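Side-chain contacts in telomere length regulator taz1 (Schizosaccharomyces pombe, PDB 4ZMI), which binds double-stranded telomeric DNA, regulates telomere length and function, and is required to repress gene expression next to telomeres: residues V124-L129 / L226-V231; S136-A141 / Q185-Q190; R151-D156 / S198-T203. All blocks are in the same frame, centred on the assembly; numbering follows the deposited sequence.

Contact 1 of 3, residues V124-L129 / L226-V231; sequences VLDALL and LEFKNV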
loop_
_atom_site.group_PDB
_atom_site.type_symbol
_atom_site.label_atom_id
_atom_site.label_comp_id
_atom_site.label_asym_id
_atom_site.label_seq_id
_atom_site.Cartn_x
_atom_site.Cartn_y
_atom_site.Cartn_z
ATOM N N VAL A 124 -1.222 0.632 -3.631
ATOM C CA VAL A 124 -1.937 1.173 -4.790
ATOM C C VAL A 124 -1.253 0.830 -6.135
ATOM O O VAL A 124 -1.913 0.394 -7.064
ATOM C CB VAL A 124 -2.127 2.710 -4.677
ATOM C CG1 VAL A 124 -2.815 3.271 -5.928
ATOM C CG2 VAL A 124 -2.919 3.061 -3.438
ATOM N N LEU A 125 0.065 1.028 -6.235
ATOM C CA LEU A 125 0.793 0.718 -7.466
ATOM C C LEU A 125 0.731 -0.775 -7.746
ATOM O O LEU A 125 0.601 -1.185 -8.896
ATOM C CB LEU A 125 2.256 1.175 -7.408
ATOM C CG LEU A 125 2.489 2.691 -7.546
ATOM C CD1 LEU A 125 3.868 3.027 -7.031
ATOM C CD2 LEU A 125 2.357 3.185 -8.987
ATOM N N ASP A 126 0.827 -1.588 -6.696
ATOM C CA ASP A 126 0.782 -3.038 -6.872
ATOM C C ASP A 126 -0.563 -3.430 -7.455
ATOM O O ASP A 126 -0.629 -4.186 -8.415
ATOM C CB ASP A 126 1.012 -3.761 -5.558
ATOM C CG ASP A 126 1.062 -5.271 -5.727
ATOM O OD1 ASP A 126 1.817 -5.756 -6.600
ATOM O OD2 ASP A 126 0.333 -5.969 -4.985
ATOM N N ALA A 127 -1.635 -2.885 -6.891
ATOM C CA ALA A 127 -2.977 -3.093 -7.439
ATOM C C ALA A 127 -3.036 -2.657 -8.887
ATOM O O ALA A 127 -3.544 -3.378 -9.742
ATOM C CB ALA A 127 -4.024 -2.332 -6.621
ATOM N N LEU A 128 -2.494 -1.484 -9.175
ATOM C CA LEU A 128 -2.505 -0.998 -10.547
ATOM C C LEU A 128 -1.727 -1.892 -11.497
ATOM O O LEU A 128 -2.037 -1.961 -12.687
ATOM C CB LEU A 128 -1.957 0.425 -10.618
ATOM C CG LEU A 128 -2.825 1.545 -10.032
ATOM C CD1 LEU A 128 -2.138 2.892 -10.227
ATOM C CD2 LEU A 128 -4.204 1.557 -10.686
ATOM N N LEU A 129 -0.700 -2.565 -10.981
ATOM C CA LEU A 129 0.157 -3.401 -11.820
ATOM C C LEU A 129 -0.463 -4.774 -11.995
ATOM O O LEU A 129 -0.215 -5.450 -12.975
ATOM C CB LEU A 129 1.549 -3.546 -11.207
ATOM C CG LEU A 129 2.448 -2.320 -11.327
ATOM C CD1 LEU A 129 3.539 -2.377 -10.274
ATOM C CD2 LEU A 129 3.055 -2.248 -12.700
ATOM N N LEU A 226 -10.324 -2.839 1.669
ATOM C CA LEU A 226 -11.381 -3.826 1.857
ATOM C C LEU A 226 -11.810 -4.452 0.535
ATOM O O LEU A 226 -11.940 -5.670 0.456
ATOM C CB LEU A 226 -12.585 -3.215 2.572
ATOM C CG LEU A 226 -12.481 -3.051 4.088
ATOM C CD1 LEU A 226 -13.648 -2.237 4.618
ATOM C CD2 LEU A 226 -12.428 -4.398 4.765
ATOM N N GLU A 227 -12.033 -3.628 -0.492
ATOM C CA GLU A 227 -12.293 -4.129 -1.847
ATOM C C GLU A 227 -11.191 -5.082 -2.280
ATOM O O GLU A 227 -11.461 -6.170 -2.785
ATOM C CB GLU A 227 -12.318 -2.998 -2.872
ATOM C CG GLU A 227 -13.208 -1.825 -2.565
ATOM C CD GLU A 227 -13.110 -0.765 -3.642
ATOM O OE1 GLU A 227 -13.030 -1.129 -4.836
ATOM O OE2 GLU A 227 -13.095 0.431 -3.291
ATOM N N PHE A 228 -9.946 -4.638 -2.109
ATOM C CA PHE A 228 -8.765 -5.436 -2.426
ATOM C C PHE A 228 -8.906 -6.792 -1.733
ATOM O O PHE A 228 -8.679 -7.831 -2.346
ATOM C CB PHE A 228 -7.502 -4.690 -1.957
ATOM C CG PHE A 228 -6.211 -5.098 -2.656
ATOM C CD1 PHE A 228 -5.145 -4.209 -2.716
ATOM C CD2 PHE A 228 -6.041 -6.357 -3.219
ATOM C CE1 PHE A 228 -3.949 -4.553 -3.333
ATOM C CE2 PHE A 228 -4.830 -6.708 -3.842
ATOM C CZ PHE A 228 -3.794 -5.807 -3.890
ATOM N N LYS A 229 -9.336 -6.773 -0.471
ATOM C CA LYS A 229 -9.387 -7.979 0.365
ATOM C C LYS A 229 -10.400 -9.041 -0.089
ATOM O O LYS A 229 -10.318 -10.196 0.329
ATOM C CB LYS A 229 -9.607 -7.621 1.845
ATOM C CG LYS A 229 -9.063 -8.664 2.831
ATOM C CD LYS A 229 -9.110 -8.194 4.288
ATOM C CE LYS A 229 -10.507 -8.309 4.889
ATOM N NZ LYS A 229 -10.498 -8.050 6.358
ATOM N N ASN A 230 -11.354 -8.665 -0.934
ATOM C CA ASN A 230 -12.224 -9.680 -1.523
ATOM C C ASN A 230 -12.073 -9.803 -3.047
ATOM O O ASN A 230 -13.018 -10.133 -3.757
ATOM C CB ASN A 230 -13.688 -9.522 -1.074
ATOM C CG ASN A 230 -14.312 -8.222 -1.534
ATOM O OD1 ASN A 230 -13.617 -7.303 -1.954
ATOM N ND2 ASN A 230 -15.637 -8.136 -1.447
ATOM N N VAL A 231 -10.857 -9.550 -3.529
ATOM C CA VAL A 231 -10.510 -9.744 -4.935
ATOM C C VAL A 231 -9.469 -10.864 -5.076
ATOM O O VAL A 231 -8.501 -10.909 -4.321
ATOM C CB VAL A 231 -9.952 -8.446 -5.543
ATOM C CG1 VAL A 231 -9.271 -8.719 -6.876
ATOM C CG2 VAL A 231 -11.053 -7.434 -5.710
#
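Phe228 carries the whole of this contact from the side of 226-231, reaching the two neighbours Asp126 and Ala127 on helix 118-130. Some 93 Å² are buried in total, a small area that fits one aromatic side chain reaching from one helix to the other.

Read along 226-231, the first relevant position is Phe228 itself, in the last turn of helix 214-229. Its CA lies 8.0 Å from the CA of Ala127, the closest backbone approach of the pair. The bond to CB already heads for the opposite helix, and with CG swung away from the backbone N (chi1 -158°) the ring extends straight into the gap. Its CE1 then meets the methyl CB of Ala127 at 4.0 Å, obliquely to the ring; the alanine is short enough for the aromatic to come up to the helix surface. One atom further round, CZ lies 4.3 Å from Asp126 OD2, which sits at the ring edge near its plane, so that the weakly positive C-H rim rather than the pi cloud is turned to the carboxylate.

That carboxylate is not held by the ring. OD2 accepts a hydrogen bond from Phe78 N and OD1 pairs with Ser79 OG, both at the start of helix 78-83, whose N-terminal end would probably favour the charged form of this buried carboxylate. Past the ring, the chain leaves the helix through a turn closed by Val231 N to Phe228 O, 3.0 Å, and Val231 O is bonded by Lys99 NZ.

All three touching residues are buried, and no hydrogen bond links the two segments. This is mainly apolar helix-to-helix packing, an aromatic against an alanine with a carboxylate at the ring edge, inside the all-helical domain of Taz1 assigned by sequence to the TRF family.

Contact 2 of 3, residues S136-A141 / Q185-Q190; sequences SFYGDA and QVWKSQ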
loop_
_atom_site.group_PDB
_atom_site.type_symbol
_atom_site.label_atom_id
_atom_site.label_comp_id
_atom_site.label_asym_id
_atom_site.label_seq_id
_atom_site.Cartn_x
_atom_site.Cartn_y
_atom_site.Cartn_z
ATOM N N SER A 136 -13.534 -2.151 -11.968
ATOM C CA SER A 136 -13.571 -0.707 -11.742
ATOM C C SER A 136 -12.999 -0.443 -10.352
ATOM O O SER A 136 -13.106 0.657 -9.805
ATOM C CB SER A 136 -14.990 -0.138 -11.879
ATOM O OG SER A 136 -15.809 -0.476 -10.771
ATOM N N PHE A 137 -12.400 -1.489 -9.790
ATOM C CA PHE A 137 -11.585 -1.395 -8.583
ATOM C C PHE A 137 -10.278 -0.702 -8.951
ATOM O O PHE A 137 -9.576 -0.143 -8.109
ATOM C CB PHE A 137 -11.333 -2.800 -8.039
ATOM C CG PHE A 137 -10.094 -2.929 -7.204
ATOM C CD1 PHE A 137 -10.093 -2.532 -5.875
ATOM C CD2 PHE A 137 -8.939 -3.485 -7.740
ATOM C CE1 PHE A 137 -8.959 -2.668 -5.100
ATOM C CE2 PHE A 137 -7.800 -3.624 -6.972
ATOM C CZ PHE A 137 -7.806 -3.216 -5.648
ATOM N N TYR A 138 -9.973 -0.741 -10.238
ATOM C CA TYR A 138 -8.881 0.020 -10.796
ATOM C C TYR A 138 -9.119 1.508 -10.594
ATOM O O TYR A 138 -8.263 2.225 -10.065
ATOM C CB TYR A 138 -8.790 -0.270 -12.281
ATOM C CG TYR A 138 -7.390 -0.201 -12.778
ATOM C CD1 TYR A 138 -6.519 -1.258 -12.567
ATOM C CD2 TYR A 138 -6.923 0.923 -13.437
ATOM C CE1 TYR A 138 -5.214 -1.207 -13.013
ATOM C CE2 TYR A 138 -5.620 0.988 -13.886
ATOM C CZ TYR A 138 -4.766 -0.084 -13.670
ATOM O OH TYR A 138 -3.466 -0.039 -14.116
ATOM N N GLY A 139 -10.292 1.963 -11.038
ATOM C CA GLY A 139 -10.690 3.354 -10.923
ATOM C C GLY A 139 -10.453 3.919 -9.538
ATOM O O GLY A 139 -9.856 4.980 -9.405
ATOM N N ASP A 140 -10.908 3.199 -8.513
ATOM C CA ASP A 140 -10.635 3.541 -7.117
ATOM C C ASP A 140 -9.130 3.645 -6.809
ATOM O O ASP A 140 -8.709 4.468 -5.993
ATOM C CB ASP A 140 -11.281 2.500 -6.185
ATOM C CG ASP A 140 -12.814 2.444 -6.320
ATOM O OD1 ASP A 140 -13.381 3.161 -7.183
ATOM O OD2 ASP A 140 -13.454 1.671 -5.572
ATOM N N ALA A 141 -8.321 2.800 -7.442
ATOM C CA ALA A 141 -6.883 2.832 -7.201
ATOM C C ALA A 141 -6.256 4.070 -7.844
ATOM O O ALA A 141 -5.382 4.706 -7.259
ATOM C CB ALA A 141 -6.223 1.556 -7.696
ATOM N N GLN A 185 -2.886 -6.580 -17.915
ATOM C CA GLN A 185 -3.330 -5.985 -19.168
ATOM C C GLN A 185 -3.550 -4.487 -19.066
ATOM O O GLN A 185 -3.165 -3.738 -19.961
ATOM C CB GLN A 185 -4.617 -6.648 -19.673
ATOM C CG GLN A 185 -5.072 -6.154 -21.047
ATOM C CD GLN A 185 -6.462 -6.641 -21.425
ATOM O OE1 GLN A 185 -7.013 -7.545 -20.790
ATOM N NE2 GLN A 185 -7.040 -6.037 -22.462
ATOM N N VAL A 186 -4.169 -4.049 -17.979
ATOM C CA VAL A 186 -4.616 -2.670 -17.890
ATOM C C VAL A 186 -3.453 -1.691 -17.970
ATOM O O VAL A 186 -3.568 -0.626 -18.576
ATOM C CB VAL A 186 -5.401 -2.425 -16.604
ATOM C CG1 VAL A 186 -5.989 -1.027 -16.621
ATOM C CG2 VAL A 186 -6.503 -3.460 -16.460
ATOM N N TRP A 187 -2.332 -2.065 -17.363
ATOM C CA TRP A 187 -1.186 -1.174 -17.274
ATOM C C TRP A 187 -0.662 -0.788 -18.638
ATOM O O TRP A 187 -0.446 0.389 -18.914
ATOM C CB TRP A 187 -0.075 -1.827 -16.477
ATOM C CG TRP A 187 1.116 -0.942 -16.243
ATOM C CD1 TRP A 187 2.216 -0.810 -17.045
ATOM C CD2 TRP A 187 1.344 -0.103 -15.112
ATOM N NE1 TRP A 187 3.109 0.064 -16.483
ATOM C CE2 TRP A 187 2.597 0.513 -15.292
ATOM C CE3 TRP A 187 0.605 0.202 -13.970
ATOM C CZ2 TRP A 187 3.120 1.420 -14.382
ATOM C CZ3 TRP A 187 1.133 1.098 -13.054
ATOM C CH2 TRP A 187 2.377 1.695 -13.264
ATOM N N LYS A 188 -0.441 -1.781 -19.484
ATOM C CA LYS A 188 -0.039 -1.509 -20.855
ATOM C C LYS A 188 -1.194 -0.929 -21.667
ATOM O O LYS A 188 -1.029 0.082 -22.350
ATOM C CB LYS A 188 0.486 -2.775 -21.532
ATOM C CG LYS A 188 1.851 -3.230 -21.040
ATOM C CD LYS A 188 2.818 -3.458 -22.195
ATOM C CE LYS A 188 3.132 -2.156 -22.932
ATOM N NZ LYS A 188 4.205 -2.325 -23.959
ATOM N N SER A 189 -2.362 -1.562 -21.584
ATOM C CA SER A 189 -3.490 -1.216 -22.452
ATOM C C SER A 189 -3.963 0.229 -22.309
ATOM O O SER A 189 -4.235 0.911 -23.308
ATOM C CB SER A 189 -4.668 -2.157 -22.197
ATOM O OG SER A 189 -5.347 -1.808 -21.004
ATOM N N GLN A 190 -4.084 0.699 -21.071
ATOM C CA GLN A 190 -4.570 2.054 -20.880
ATOM C C GLN A 190 -3.447 3.035 -20.652
ATOM O O GLN A 190 -3.680 4.139 -20.168
ATOM C CB GLN A 190 -5.636 2.137 -19.780
ATOM C CG GLN A 190 -7.025 1.788 -20.297
ATOM C CD GLN A 190 -8.091 1.893 -19.230
ATOM O OE1 GLN A 190 -8.536 2.990 -18.893
ATOM N NE2 GLN A 190 -8.505 0.751 -18.686
#
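A CH-pi contact joins Val186 to the face of Tyr138, linking the first turn of helix 137-154 to the short helix 185-189 in the all-helical domain of Taz1. The evidence is direct: Val186 CG1 lies 3.5 Å from the centroid of the Tyr138 ring and 20° off its normal, over the face but shifted toward the rim. The shift is to the phenol end, since the ring carbon nearest to CG1 is Tyr138 CZ at 3.3 Å, a tight approach. Tyr138 and Val186 bring the two backbones closest, with 8.7 Å between their CA atoms, and both CB atoms are aimed across the gap. From there the two side chains run past one another in opposite directions, which brings the valine methyl over the ring face. Placing CG1 opposite the backbone N (chi1 -173°) is what sets that methyl there.

No hydrogen bond crosses between the segments. The tyrosine hydroxyl is hydrogen-bonded instead to Leu128 O, near the end of helix 118-130, so the ring is held at its hydroxyl end and covered by the valine methyl on one face. A leucine in place of Tyr138 would probably leave Leu128 O without this hydroxyl partner and Val186 CG1 without the flat surface it rests on.

Trp187 adds a smaller share of the 139 Å² buried. It also packs on Leu128 and Leu196, and it meets the tyrosine at an oblique angle to the indole, where Trp187 CE3 lies 4.1 Å from Tyr138 OH.

Contact 3 of 3, residues R151-D156 / S198-T203; sequences RYFGTD and STIGNT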
loop_
_atom_site.group_PDB
_atom_site.type_symbol
_atom_site.label_atom_id
_atom_site.label_comp_id
_atom_site.label_asym_id
_atom_site.label_seq_id
_atom_site.Cartn_x
_atom_site.Cartn_y
_atom_site.Cartn_z
ATOM N N ARG A 151 -0.987 14.508 -1.224
ATOM C CA ARG A 151 -0.468 14.444 0.136
ATOM C C ARG A 151 1.045 14.592 0.140
ATOM O O ARG A 151 1.590 15.355 0.934
ATOM C CB ARG A 151 -0.934 13.162 0.856
ATOM C CG ARG A 151 -2.456 13.185 1.140
ATOM C CD ARG A 151 -2.937 12.035 2.024
ATOM N NE ARG A 151 -2.423 12.121 3.385
ATOM C CZ ARG A 151 -2.945 12.908 4.325
ATOM N NH1 ARG A 151 -3.993 13.693 4.045
ATOM N NH2 ARG A 151 -2.411 12.931 5.544
ATOM N N TYR A 152 1.724 13.913 -0.777
ATOM C CA TYR A 152 3.175 14.038 -0.822
ATOM C C TYR A 152 3.600 15.462 -1.148
ATOM O O TYR A 152 4.300 16.097 -0.360
ATOM C CB TYR A 152 3.812 13.105 -1.841
ATOM C CG TYR A 152 5.308 13.227 -1.831
ATOM C CD1 TYR A 152 6.067 12.457 -0.975
ATOM C CD2 TYR A 152 5.961 14.110 -2.670
ATOM C CE1 TYR A 152 7.439 12.557 -0.952
ATOM C CE2 TYR A 152 7.338 14.223 -2.654
ATOM C CZ TYR A 152 8.070 13.443 -1.786
ATOM O OH TYR A 152 9.445 13.524 -1.743
ATOM N N PHE A 153 3.196 15.946 -2.323
ATOM C CA PHE A 153 3.678 17.234 -2.823
ATOM C C PHE A 153 2.993 18.412 -2.199
ATOM O O PHE A 153 3.242 19.538 -2.599
ATOM C CB PHE A 153 3.488 17.360 -4.321
ATOM C CG PHE A 153 4.268 16.380 -5.100
ATOM C CD1 PHE A 153 3.631 15.410 -5.857
ATOM C CD2 PHE A 153 5.645 16.411 -5.071
ATOM C CE1 PHE A 153 4.360 14.484 -6.579
ATOM C CE2 PHE A 153 6.382 15.487 -5.793
ATOM C CZ PHE A 153 5.735 14.521 -6.548
ATOM N N GLY A 154 2.103 18.159 -1.252
ATOM C CA GLY A 154 1.428 19.246 -0.566
ATOM C C GLY A 154 2.148 19.565 0.732
ATOM O O GLY A 154 1.902 20.589 1.360
ATOM N N THR A 155 3.049 18.673 1.127
ATOM C CA THR A 155 3.792 18.823 2.361
ATOM C C THR A 155 5.170 19.367 2.014
ATOM O O THR A 155 5.970 18.680 1.373
ATOM C CB THR A 155 3.897 17.463 3.079
ATOM O OG1 THR A 155 2.574 16.972 3.353
ATOM C CG2 THR A 155 4.705 17.575 4.380
ATOM N N ASP A 156 5.448 20.602 2.430
ATOM C CA ASP A 156 6.586 21.331 1.873
ATOM C C ASP A 156 7.946 20.869 2.381
ATOM O O ASP A 156 8.978 21.252 1.836
ATOM C CB ASP A 156 6.424 22.839 2.057
ATOM C CG ASP A 156 5.190 23.196 2.860
ATOM O OD1 ASP A 156 5.078 22.703 4.006
ATOM O OD2 ASP A 156 4.334 23.955 2.342
ATOM N N SER A 198 1.888 11.897 -15.782
ATOM C CA SER A 198 1.112 13.107 -16.006
ATOM C C SER A 198 0.555 13.647 -14.705
ATOM O O SER A 198 0.716 14.828 -14.402
ATOM C CB SER A 198 -0.051 12.839 -16.959
ATOM O OG SER A 198 0.365 12.943 -18.304
ATOM N N THR A 199 -0.121 12.780 -13.956
ATOM C CA THR A 199 -0.795 13.198 -12.746
ATOM C C THR A 199 0.237 13.835 -11.845
ATOM O O THR A 199 0.011 14.895 -11.267
ATOM C CB THR A 199 -1.381 11.990 -11.985
ATOM O OG1 THR A 199 -2.377 11.327 -12.778
ATOM C CG2 THR A 199 -1.977 12.433 -10.643
ATOM N N ILE A 200 1.393 13.184 -11.757
ATOM C CA ILE A 200 2.436 13.599 -10.834
ATOM C C ILE A 200 3.002 14.942 -11.281
ATOM O O ILE A 200 3.258 15.818 -10.463
ATOM C CB ILE A 200 3.550 12.540 -10.717
ATOM C CG1 ILE A 200 3.064 11.330 -9.905
ATOM C CG2 ILE A 200 4.781 13.124 -10.055
ATOM C CD1 ILE A 200 3.839 10.049 -10.205
ATOM N N GLY A 201 3.178 15.107 -12.584
ATOM C CA GLY A 201 3.662 16.370 -13.119
ATOM C C GLY A 201 2.733 17.543 -12.856
ATOM O O GLY A 201 3.166 18.628 -12.465
ATOM N N ASN A 202 1.440 17.320 -13.051
ATOM C CA ASN A 202 0.461 18.388 -12.897
ATOM C C ASN A 202 0.212 18.759 -11.440
ATOM O O ASN A 202 0.064 19.930 -11.105
ATOM C CB ASN A 202 -0.849 18.008 -13.592
ATOM C CG ASN A 202 -0.663 17.766 -15.084
ATOM O OD1 ASN A 202 0.248 18.326 -15.702
ATOM N ND2 ASN A 202 -1.521 16.927 -15.667
ATOM N N THR A 203 0.186 17.760 -10.571
ATOM C CA THR A 203 -0.060 17.990 -9.153
ATOM C C THR A 203 1.046 18.815 -8.467
ATOM O O THR A 203 0.770 19.620 -7.571
ATOM C CB THR A 203 -0.299 16.649 -8.421
ATOM O OG1 THR A 203 -1.575 16.120 -8.805
ATOM C CG2 THR A 203 -0.261 16.832 -6.907
#
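Phe153 and Thr203 mark the closest backbone approach, their CA atoms 7.4 Å apart, where the last turn of helix 137-154 comes up to the C-terminal turn of helix 192-203. The contact is thus helix-end to helix-end packing within the all-helical domain of Taz1, burying 135 Å² in all. Phe153 is leaving ideal helical geometry, with psi near 3°, whereas 198-203 stays helical throughout.

From Phe153 the CB bond is directed at the other helix, while those of Ile200 and Thr203 are not aimed straight back; the ring comes to them. With CG lying beside the backbone N (chi1 -64°), the phenyl group crosses the side chain of Ile200 at about a right angle. Ile200 offers its branch methyl: CG2 lies 3.8 Å from Phe153 CE1 and 3.9 Å from Phe153 CZ, so it sits across that one ring bond, oblique to the ring. Thr203 contributes more loosely through its own methyl, CG2 standing 4.3 Å from Phe153 CD1.

Over one face of the phenyl group, toward the rim, comes CD2 of its sequence neighbour Tyr152, 3.3 Å above the Phe153 ring plane. Ile200 packs in addition on Ala163 and Phe166 of helix 163-168, and Thr203 on Val149 and Ile150 of helix 137-154.

Two hydroxyls bond back to their own segment. Thr203 OG1 makes a weak hydrogen bond to Thr199 O. Just past Phe153, the Thr155 hydroxyl, which is also bonded to Asn115 ND2, closes the turn by donating from OG1 to Arg151 O at 3.1 Å, meeting that carbonyl nearly end-on at 168°.

Contacts 1 and 2 adjoin, their centres 11 Å apart; contacts 2 and 3 both lie inside the loop that contact 1 closes, and their segments alternate along the chain. Where contacts 1 and 2 touch, Glu227 OE2 lies 2.6 Å from Asp140 OD2, a like-charged pair; Glu227 OE2 also bonds to His223 ND1, and one of the acids may be protonated. Contact 3 stands apart, about 22 Å from contact 1 and 21 Å from contact 2 between centres, yet helix 137-154 runs through contacts 2 and 3. The bound magnesium, at Leu168, Leu171 and Tyr173, is about 12 Å from the side chains of Asp126 and Trp187; a cobalt ion is about 8 Å from that of Thr203.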